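Local coordinates for protein putative ferredoxin (Hydrogenobacter thermophilus, PDB 7M1O) that carries a single [4Fe-4S] cluster and probably passes electrons between redox partners, at residues 3-8 and 53-58; 15-20 and 59-64; 24-29 and 34-39. All blocks are in the same frame, centred on the assembly; numbering follows the deposited sequence.

Contact 1: 3-8 and 53-58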
loop_
_atom_site.group_PDB
_atom_site.type_symbol
_atom_site.label_atom_id
_atom_site.label_comp_id
_atom_site.label_asym_id
_atom_site.label_seq_id
_atom_site.Cartn_x
_atom_site.Cartn_y
_atom_site.Cartn_z
ATOM N N LEU A 3 -5.548 1.005 -11.394
ATOM C CA LEU A 3 -4.417 0.631 -10.552
ATOM C C LEU A 3 -4.887 -0.086 -9.292
ATOM O O LEU A 3 -5.855 0.332 -8.656
ATOM C CB LEU A 3 -3.608 1.874 -10.176
ATOM C CG LEU A 3 -2.134 1.654 -9.839
ATOM C CD1 LEU A 3 -1.353 1.258 -11.084
ATOM C CD2 LEU A 3 -1.539 2.905 -9.206
ATOM N N ARG A 4 -4.202 -1.172 -8.942
ATOM C CA ARG A 4 -4.448 -1.865 -7.680
ATOM C C ARG A 4 -3.135 -2.044 -6.929
ATOM O O ARG A 4 -2.062 -2.028 -7.531
ATOM C CB ARG A 4 -5.122 -3.221 -7.912
ATOM C CG ARG A 4 -4.292 -4.249 -8.668
ATOM C CD ARG A 4 -5.008 -5.594 -8.688
ATOM N NE ARG A 4 -4.217 -6.648 -9.316
ATOM C CZ ARG A 4 -4.587 -7.922 -9.377
ATOM N NH1 ARG A 4 -5.742 -8.309 -8.847
ATOM N NH2 ARG A 4 -3.806 -8.814 -9.967
ATOM N N THR A 5 -3.224 -2.211 -5.613
ATOM C CA THR A 5 -2.035 -2.294 -4.772
ATOM C C THR A 5 -2.260 -3.219 -3.576
ATOM O O THR A 5 -3.393 -3.416 -3.132
ATOM C CB THR A 5 -1.612 -0.889 -4.272
ATOM O OG1 THR A 5 -0.399 -0.983 -3.513
ATOM C CG2 THR A 5 -2.707 -0.261 -3.415
ATOM N N MET A 6 -1.172 -3.800 -3.078
ATOM C CA MET A 6 -1.213 -4.652 -1.893
ATOM C C MET A 6 0.066 -4.472 -1.086
ATOM O O MET A 6 1.052 -3.938 -1.593
ATOM C CB MET A 6 -1.390 -6.128 -2.278
ATOM C CG MET A 6 -0.211 -6.758 -3.031
ATOM S SD MET A 6 -0.221 -8.563 -2.928
ATOM C CE MET A 6 1.075 -9.003 -4.081
ATOM N N VAL A 7 0.042 -4.919 0.166
ATOM C CA VAL A 7 1.224 -4.906 1.018
ATOM C C VAL A 7 1.618 -6.331 1.381
ATOM O O VAL A 7 0.781 -7.127 1.801
ATOM C CB VAL A 7 0.990 -4.093 2.310
ATOM C CG1 VAL A 7 2.200 -4.184 3.238
ATOM C CG2 VAL A 7 0.692 -2.641 1.976
ATOM N N ASP A 8 2.896 -6.644 1.205
ATOM C CA ASP A 8 3.439 -7.933 1.608
ATOM C C ASP A 8 3.892 -7.853 3.067
ATOM O O ASP A 8 4.960 -7.312 3.350
ATOM C CB ASP A 8 4.606 -8.330 0.702
ATOM C CG ASP A 8 5.038 -9.770 0.901
ATOM O OD1 ASP A 8 4.694 -10.364 1.943
ATOM O OD2 ASP A 8 5.727 -10.308 0.009
ATOM N N GLN A 53 -0.823 8.333 -8.577
ATOM C CA GLN A 53 0.565 8.782 -8.563
ATOM C C GLN A 53 1.158 8.730 -7.158
ATOM O O GLN A 53 2.330 8.403 -6.990
ATOM C CB GLN A 53 0.676 10.198 -9.129
ATOM C CG GLN A 53 0.390 10.273 -10.619
ATOM C CD GLN A 53 0.613 11.659 -11.189
ATOM O OE1 GLN A 53 1.409 12.439 -10.666
ATOM N NE2 GLN A 53 -0.095 11.974 -12.268
ATOM N N GLU A 54 0.347 9.053 -6.156
ATOM C CA GLU A 54 0.772 8.936 -4.765
ATOM C C GLU A 54 1.117 7.485 -4.439
ATOM O O GLU A 54 2.163 7.198 -3.852
ATOM C CB GLU A 54 -0.320 9.446 -3.822
ATOM C CG GLU A 54 -0.502 10.956 -3.835
ATOM C CD GLU A 54 0.692 11.695 -3.257
ATOM O OE1 GLU A 54 1.251 11.223 -2.243
ATOM O OE2 GLU A 54 1.073 12.745 -3.817
ATOM N N VAL A 55 0.234 6.573 -4.832
ATOM C CA VAL A 55 0.455 5.149 -4.612
ATOM C C VAL A 55 1.710 4.686 -5.344
ATOM O O VAL A 55 2.509 3.928 -4.794
ATOM C CB VAL A 55 -0.768 4.317 -5.070
ATOM C CG1 VAL A 55 -0.427 2.831 -5.200
ATOM C CG2 VAL A 55 -1.914 4.503 -4.093
ATOM N N LYS A 56 1.888 5.145 -6.578
ATOM C CA LYS A 56 3.046 4.744 -7.370
ATOM C C LYS A 56 4.334 5.261 -6.740
ATOM O O LYS A 56 5.368 4.594 -6.792
ATOM C CB LYS A 56 2.921 5.246 -8.812
ATOM C CG LYS A 56 1.912 4.466 -9.648
ATOM C CD LYS A 56 1.905 4.910 -11.104
ATOM C CE LYS A 56 3.016 4.243 -11.897
ATOM N NZ LYS A 56 2.973 4.614 -13.340
ATOM N N GLU A 57 4.265 6.444 -6.139
ATOM C CA GLU A 57 5.427 7.032 -5.481
ATOM C C GLU A 57 5.843 6.244 -4.242
ATOM O O GLU A 57 7.015 5.901 -4.092
ATOM C CB GLU A 57 5.149 8.490 -5.107
ATOM C CG GLU A 57 5.284 9.456 -6.275
ATOM C CD GLU A 57 4.829 10.860 -5.932
ATOM O OE1 GLU A 57 4.702 11.169 -4.728
ATOM O OE2 GLU A 57 4.595 11.653 -6.868
ATOM N N VAL A 58 4.897 5.951 -3.353
ATOM C CA VAL A 58 5.231 5.222 -2.130
ATOM C C VAL A 58 5.657 3.795 -2.450
ATOM O O VAL A 58 6.405 3.180 -1.692
ATOM C CB VAL A 58 4.057 5.181 -1.133
ATOM C CG1 VAL A 58 3.690 6.584 -0.690
ATOM C CG2 VAL A 58 2.853 4.468 -1.732
#

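Contact 2: 15-20 and 59-64. Unlike the reference sequence in segment 59-64: Ala-64 (reference Ser). With SF4 (iron/sulfur cluster), chain C.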
loop_
_atom_site.group_PDB
_atom_site.type_symbol
_atom_site.label_atom_id
_atom_site.label_comp_id
_atom_site.label_asym_id
_atom_site.label_seq_id
_atom_site.Cartn_x
_atom_site.Cartn_y
_atom_site.Cartn_z
ATOM N N CYS A 15 8.004 0.925 8.704
ATOM C CA CYS A 15 8.647 2.231 8.624
ATOM C C CYS A 15 7.631 3.378 8.633
ATOM O O CYS A 15 8.004 4.542 8.782
ATOM C CB CYS A 15 9.511 2.311 7.369
ATOM S SG CYS A 15 8.600 2.771 5.895
ATOM N N GLU A 16 6.358 3.033 8.453
ATOM C CA GLU A 16 5.228 3.962 8.578
ATOM C C GLU A 16 5.070 4.933 7.406
ATOM O O GLU A 16 4.198 5.802 7.441
ATOM C CB GLU A 16 5.332 4.775 9.881
ATOM C CG GLU A 16 5.609 3.942 11.130
ATOM C CD GLU A 16 5.344 4.697 12.426
ATOM O OE1 GLU A 16 4.794 5.818 12.373
ATOM O OE2 GLU A 16 5.683 4.165 13.504
ATOM N N LEU A 17 5.880 4.785 6.364
ATOM C CA LEU A 17 5.854 5.745 5.262
ATOM C C LEU A 17 4.531 5.724 4.506
ATOM O O LEU A 17 3.914 6.768 4.304
ATOM C CB LEU A 17 7.000 5.480 4.283
ATOM C CG LEU A 17 7.070 6.444 3.091
ATOM C CD1 LEU A 17 7.316 7.875 3.557
ATOM C CD2 LEU A 17 8.147 6.011 2.110
ATOM N N CYS A 18 4.094 4.541 4.089
ATOM C CA CYS A 18 2.941 4.441 3.198
ATOM C C CYS A 18 1.646 4.922 3.849
ATOM O O CYS A 18 0.875 5.650 3.219
ATOM C CB CYS A 18 2.769 3.005 2.700
ATOM S SG CYS A 18 2.600 1.763 3.993
ATOM N N TYR A 19 1.395 4.537 5.100
ATOM C CA TYR A 19 0.120 4.896 5.714
ATOM C C TYR A 19 0.166 6.258 6.398
ATOM O O TYR A 19 -0.870 6.785 6.794
ATOM C CB TYR A 19 -0.364 3.818 6.696
ATOM C CG TYR A 19 0.602 3.301 7.742
ATOM C CD1 TYR A 19 1.142 2.027 7.630
ATOM C CD2 TYR A 19 0.916 4.046 8.872
ATOM C CE1 TYR A 19 1.994 1.525 8.587
ATOM C CE2 TYR A 19 1.774 3.549 9.841
ATOM C CZ TYR A 19 2.305 2.284 9.692
ATOM O OH TYR A 19 3.158 1.771 10.640
ATOM N N ASP A 20 1.354 6.842 6.515
ATOM C CA ASP A 20 1.455 8.247 6.891
ATOM C C ASP A 20 1.191 9.129 5.674
ATOM O O ASP A 20 0.490 10.135 5.760
ATOM C CB ASP A 20 2.830 8.575 7.471
ATOM C CG ASP A 20 2.945 10.029 7.881
ATOM O OD1 ASP A 20 2.131 10.469 8.719
ATOM O OD2 ASP A 20 3.825 10.736 7.348
ATOM N N THR A 59 5.170 3.266 -3.568
ATOM C CA THR A 59 5.577 1.945 -4.029
ATOM C C THR A 59 7.077 1.931 -4.327
ATOM O O THR A 59 7.779 0.978 -3.981
ATOM C CB THR A 59 4.789 1.520 -5.285
ATOM O OG1 THR A 59 3.394 1.422 -4.965
ATOM C CG2 THR A 59 5.280 0.175 -5.811
ATOM N N ASP A 60 7.564 2.992 -4.965
ATOM C CA ASP A 60 8.988 3.116 -5.265
ATOM C C ASP A 60 9.788 3.479 -4.018
ATOM O O ASP A 60 10.985 3.198 -3.936
ATOM C CB ASP A 60 9.226 4.172 -6.347
ATOM C CG ASP A 60 8.706 3.751 -7.708
ATOM O OD1 ASP A 60 8.505 2.537 -7.932
ATOM O OD2 ASP A 60 8.507 4.640 -8.562
ATOM N N GLU A 61 9.124 4.104 -3.052
ATOM C CA GLU A 61 9.801 4.631 -1.873
ATOM C C GLU A 61 9.826 3.646 -0.709
ATOM O O GLU A 61 10.629 3.798 0.208
ATOM C CB GLU A 61 9.137 5.934 -1.431
ATOM C CG GLU A 61 9.423 7.104 -2.359
ATOM C CD GLU A 61 8.572 8.321 -2.055
ATOM O OE1 GLU A 61 7.631 8.210 -1.241
ATOM O OE2 GLU A 61 8.844 9.392 -2.634
ATOM N N CYS A 62 8.952 2.644 -0.743
ATOM C CA CYS A 62 8.947 1.619 0.296
ATOM C C CYS A 62 10.337 0.992 0.410
ATOM O O CYS A 62 10.848 0.442 -0.568
ATOM C CB CYS A 62 7.907 0.541 -0.003
ATOM S SG CYS A 62 7.977 -0.872 1.131
ATOM N N PRO A 63 10.956 1.074 1.600
ATOM C CA PRO A 63 12.339 0.607 1.752
ATOM C C PRO A 63 12.500 -0.903 1.599
ATOM O O PRO A 63 13.600 -1.363 1.304
ATOM C CB PRO A 63 12.694 1.042 3.178
ATOM C CG PRO A 63 11.396 1.067 3.891
ATOM C CD PRO A 63 10.398 1.547 2.881
ATOM N N ALA A 64 11.417 -1.653 1.786
ATOM C CA ALA A 64 11.486 -3.114 1.804
ATOM C C ALA A 64 10.898 -3.750 0.546
ATOM O O ALA A 64 10.912 -4.974 0.401
ATOM C CB ALA A 64 10.774 -3.645 3.036
HETATM FE FE1 SF4 C . 5.933 -1.297 5.452
HETATM FE FE2 SF4 C . 6.819 -0.387 3.031
HETATM FE FE3 SF4 C . 7.135 1.151 5.264
HETATM FE FE4 SF4 C . 4.635 0.769 4.224
HETATM S S1 SF4 C . 6.380 1.842 3.230
HETATM S S2 SF4 C . 5.237 0.649 6.419
HETATM S S3 SF4 C . 4.815 -1.378 3.468
HETATM S S4 SF4 C . 8.090 -0.879 4.857
#

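Contact 3: 24-29 and 34-39. With SF4 (iron/sulfur cluster), chain C.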
loop_
_atom_site.group_PDB
_atom_site.type_symbol
_atom_site.label_atom_id
_atom_site.label_comp_id
_atom_site.label_asym_id
_atom_site.label_seq_id
_atom_site.Cartn_x
_atom_site.Cartn_y
_atom_site.Cartn_z
ATOM N N GLU A 24 -5.368 7.267 2.722
ATOM C CA GLU A 24 -6.514 6.892 1.903
ATOM C C GLU A 24 -6.397 5.442 1.435
ATOM O O GLU A 24 -7.407 4.783 1.186
ATOM C CB GLU A 24 -6.643 7.815 0.684
ATOM C CG GLU A 24 -6.749 9.302 1.007
ATOM C CD GLU A 24 -5.404 10.011 0.993
ATOM O OE1 GLU A 24 -4.379 9.365 1.295
ATOM O OE2 GLU A 24 -5.374 11.218 0.675
ATOM N N VAL A 25 -5.161 4.954 1.321
ATOM C CA VAL A 25 -4.896 3.636 0.747
ATOM C C VAL A 25 -4.317 2.651 1.763
ATOM O O VAL A 25 -4.673 1.474 1.753
ATOM C CB VAL A 25 -3.925 3.743 -0.451
ATOM C CG1 VAL A 25 -3.615 2.367 -1.037
ATOM C CG2 VAL A 25 -4.513 4.645 -1.522
ATOM N N TYR A 26 -3.428 3.129 2.631
ATOM C CA TYR A 26 -2.736 2.258 3.580
ATOM C C TYR A 26 -3.001 2.653 5.027
ATOM O O TYR A 26 -3.244 3.821 5.329
ATOM C CB TYR A 26 -1.229 2.280 3.314
ATOM C CG TYR A 26 -0.869 2.029 1.870
ATOM C CD1 TYR A 26 -0.791 0.737 1.368
ATOM C CD2 TYR A 26 -0.611 3.084 1.007
ATOM C CE1 TYR A 26 -0.464 0.505 0.047
ATOM C CE2 TYR A 26 -0.283 2.861 -0.314
ATOM C CZ TYR A 26 -0.211 1.570 -0.788
ATOM O OH TYR A 26 0.114 1.351 -2.103
ATOM N N LYS A 27 -2.946 1.667 5.916
ATOM C CA LYS A 27 -3.116 1.903 7.343
ATOM C C LYS A 27 -2.211 0.982 8.146
ATOM O O LYS A 27 -1.818 -0.087 7.677
ATOM C CB LYS A 27 -4.573 1.686 7.762
ATOM C CG LYS A 27 -5.017 0.228 7.712
ATOM C CD LYS A 27 -6.506 0.070 7.982
ATOM C CE LYS A 27 -6.920 -1.393 7.901
ATOM N NZ LYS A 27 -8.398 -1.590 7.994
ATOM N N ASN A 28 -1.875 1.412 9.356
ATOM C CA ASN A 28 -1.222 0.548 10.323
ATOM C C ASN A 28 -2.207 -0.554 10.710
ATOM O O ASN A 28 -3.297 -0.265 11.205
ATOM C CB ASN A 28 -0.774 1.363 11.541
ATOM C CG ASN A 28 0.017 0.548 12.548
ATOM O OD1 ASN A 28 -0.109 -0.673 12.624
ATOM N ND2 ASN A 28 0.832 1.231 13.342
ATOM N N ARG A 29 -1.841 -1.810 10.466
ATOM C CA ARG A 29 -2.761 -2.919 10.704
ATOM C C ARG A 29 -3.000 -3.103 12.200
ATOM O O ARG A 29 -3.992 -3.707 12.604
ATOM C CB ARG A 29 -2.233 -4.218 10.081
ATOM C CG ARG A 29 -1.190 -4.961 10.904
ATOM C CD ARG A 29 -0.757 -6.249 10.215
ATOM N NE ARG A 29 0.232 -6.980 11.002
ATOM C CZ ARG A 29 0.708 -8.181 10.686
ATOM N NH1 ARG A 29 0.284 -8.804 9.594
ATOM N NH2 ARG A 29 1.609 -8.761 11.467
ATOM N N ALA A 34 2.008 -2.495 7.717
ATOM C CA ALA A 34 1.005 -1.831 6.895
ATOM C C ALA A 34 0.093 -2.834 6.197
ATOM O O ALA A 34 0.466 -3.987 5.979
ATOM C CB ALA A 34 1.678 -0.938 5.867
ATOM N N GLU A 35 -1.110 -2.381 5.862
ATOM C CA GLU A 35 -2.025 -3.137 5.014
ATOM C C GLU A 35 -2.913 -2.143 4.283
ATOM O O GLU A 35 -3.122 -1.029 4.766
ATOM C CB GLU A 35 -2.868 -4.120 5.833
ATOM C CG GLU A 35 -3.789 -3.464 6.856
ATOM C CD GLU A 35 -4.630 -4.473 7.620
ATOM O OE1 GLU A 35 -5.326 -4.067 8.574
ATOM O OE2 GLU A 35 -4.596 -5.671 7.266
ATOM N N VAL A 36 -3.422 -2.525 3.117
ATOM C CA VAL A 36 -4.340 -1.651 2.400
ATOM C C VAL A 36 -5.617 -1.539 3.220
ATOM O O VAL A 36 -5.953 -2.447 3.979
ATOM C CB VAL A 36 -4.658 -2.158 0.978
ATOM C CG1 VAL A 36 -3.389 -2.205 0.135
ATOM C CG2 VAL A 36 -5.336 -3.516 1.022
ATOM N N VAL A 37 -6.289 -0.431 3.077
ATOM C CA VAL A 37 -7.438 -0.177 3.877
ATOM C C VAL A 37 -8.613 -1.057 3.470
ATOM O O VAL A 37 -9.250 -1.598 4.318
ATOM C CB VAL A 37 -7.737 1.304 3.937
ATOM C CG1 VAL A 37 -6.615 2.020 4.653
ATOM C CG2 VAL A 37 -7.936 1.897 2.565
ATOM N N SER A 38 -8.845 -1.191 2.187
ATOM C CA SER A 38 -9.903 -2.027 1.676
ATOM C C SER A 38 -9.504 -3.081 0.651
ATOM O O SER A 38 -9.559 -2.859 -0.520
ATOM C CB SER A 38 -10.898 -1.106 1.081
ATOM O OG SER A 38 -10.251 -0.026 0.528
ATOM N N PRO A 39 -9.122 -4.219 1.148
ATOM C CA PRO A 39 -8.666 -5.348 0.331
ATOM C C PRO A 39 -9.783 -6.282 -0.118
ATOM O O PRO A 39 -10.800 -6.404 0.564
ATOM C CB PRO A 39 -7.717 -6.084 1.273
ATOM C CG PRO A 39 -8.316 -5.859 2.620
ATOM C CD PRO A 39 -8.945 -4.486 2.587
HETATM FE FE1 SF4 C . 5.933 -1.297 5.452
HETATM FE FE2 SF4 C . 6.819 -0.387 3.031
HETATM FE FE3 SF4 C . 7.135 1.151 5.264
HETATM FE FE4 SF4 C . 4.635 0.769 4.224
HETATM S S1 SF4 C . 6.380 1.842 3.230
HETATM S S2 SF4 C . 5.237 0.649 6.419
HETATM S S3 SF4 C . 4.815 -1.378 3.468
HETATM S S4 SF4 C . 8.090 -0.879 4.857
HETATM O O HOH W 1 -10.958 -0.940 7.103
#

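Contact 1: 3-8 and 53-58
Val-55 points toward strand 3-7, and its CG1 methyl does the touching. With CG1 anti to the backbone N (chi1 165°), that methyl meets Thr-5 tip to tip, CG1 of Val-55 lying 4.0 Å from CB of Thr-5. It also slides past Leu-3, running the opposite way, with CG1 of Val-55 4.2 Å from CD2 of Leu-3. OG1 of Thr-5 lies against the same methyl, while its hydrogen bonds go to Tyr-26 OH and Thr-69 OG1. One residue on, Lys-56 crosses Leu-3 at about a right angle and lends only its aliphatic stem, CG of Lys-56 standing 3.8 Å from CD2 of Leu-3. Lys-56 lies at the exposed rim of the contact. Arg-4, between the two contacting strand residues, points away from the helix and makes a cation-pi contact with Trp-44. The axes of strand 3-7 and of helix segment 53-58 approach to 9.8 Å at 39°, with side chains filling the interval. This is a helix packed on one face of an antiparallel sheet, strand 3-7 being central between 45-47 and 67-71 in this small ferredoxin fold.

Contact 2: 15-20 and 59-64
The aromatic ring of Tyr-19 flanks the iron-sulfur cluster that joins the two segments, and one of its faces carries Glu-16 O, 3.9 Å above the ring plane and displaced toward the rim. The cluster comes at this ring obliquely, with S2 4.0 Å from CE1 of Tyr-19, and the phenol OH is hydrogen-bonded to Gly-32 O. Cys-15 SG binds the iron FE3, Cys-18 SG the iron FE4 and Cys-62 SG the iron FE2, each at 2.3 Å. The sulfurs of Cys-15 and Cys-18 sit between their own backbone N and carbonyl carbon, whereas a chi1 of 173°, anti to the backbone N, carries Cys-62 SG to its iron from the other segment. Together with Cys-12 they form the CxxCxxC array plus remote Cys-Pro characteristic of [4Fe-4S] ferredoxins. The proline of that pair, Pro-63, lays its CD 3.7 Å from SG of Cys-15. Backbone N-H groups attend the sulfurs: Leu-17 N donates to Cys-15 SG at 3.4 Å and 158°, and Ala-64 N, of an engineered residue replacing serine, gives Cys-62 SG a weak bond. Beside the cysteine ligands, the start of helix 17-21 meets the end of helix 52-61 through Leu-17, which crosses Glu-61 at about a right angle, CD2 of Leu-17 being 3.7 Å from CB of Glu-61. The extended glutamate chain carries its carboxylate onward to a salt bridge with Arg-21.

Contact 3: 24-29 and 34-39
Lys-27 and Glu-35 both place CG between backbone N and carbonyl carbon (chi1 70° and 63°) and run extended beyond it, which lets the paired chains cross obliquely on one face of the hairpin. CE of Lys-27 reaches OE1 of Glu-35 at 3.2 Å, but the salt bridge from NZ of Lys-27 to OE1 of Glu-35 is long, 4.0 Å. NZ also donates to a water, which returns a weak bond to Val-37 O. The lysine stem lies against Val-37, CB of Lys-27 being 3.7 Å from CG1 of Val-37. CB of Arg-29 abuts OE1 of Glu-35 at 3.4 Å, while the guanidinium pairs with Asp-31. Replacing Lys-27 by a serine would probably leave the Glu-35 carboxylate without this positive neighbour and uncover Val-37 CG1. Along the backbone, Lys-27 N to Glu-35 O (2.9 Å) and Glu-35 N to Lys-27 O (3.0 Å) make an antiparallel hydrogen-bonded pair, and Val-37 N bonds Val-25 O at 2.8 Å. Tyr-26 and Val-36 are a non-hydrogen-bonded pair whose side chains diverge, although CE1 of Tyr-26 still touches CG1 of Val-36 at 4.0 Å. The result is a two-stranded antiparallel beta hairpin whose Ala-34 CB borders the [4Fe-4S] pocket.

The three contacts lie 10 to 12 Å apart, centre to centre, in one compact chain. Along the sequence the order is 3-8, 15-20, the hairpin segments 24-29 and 34-39, then 53-58 and 59-64, so contacts 1 and 2 interlock while contact 3 falls within the span of each. Contacts 1 and 2 share helix 52-61: its middle rests on the three-stranded sheet and its C-terminal end leads to the cluster. The hairpin joins both neighbours: Val-7 CG1 packs on Ala-34 O and Val-36 CG1 on Thr-5 O, and Tyr-19 packs against Lys-27 and Ala-34. Sheet, helix and hairpin converge on one cluster, consistent with a small electron carrier.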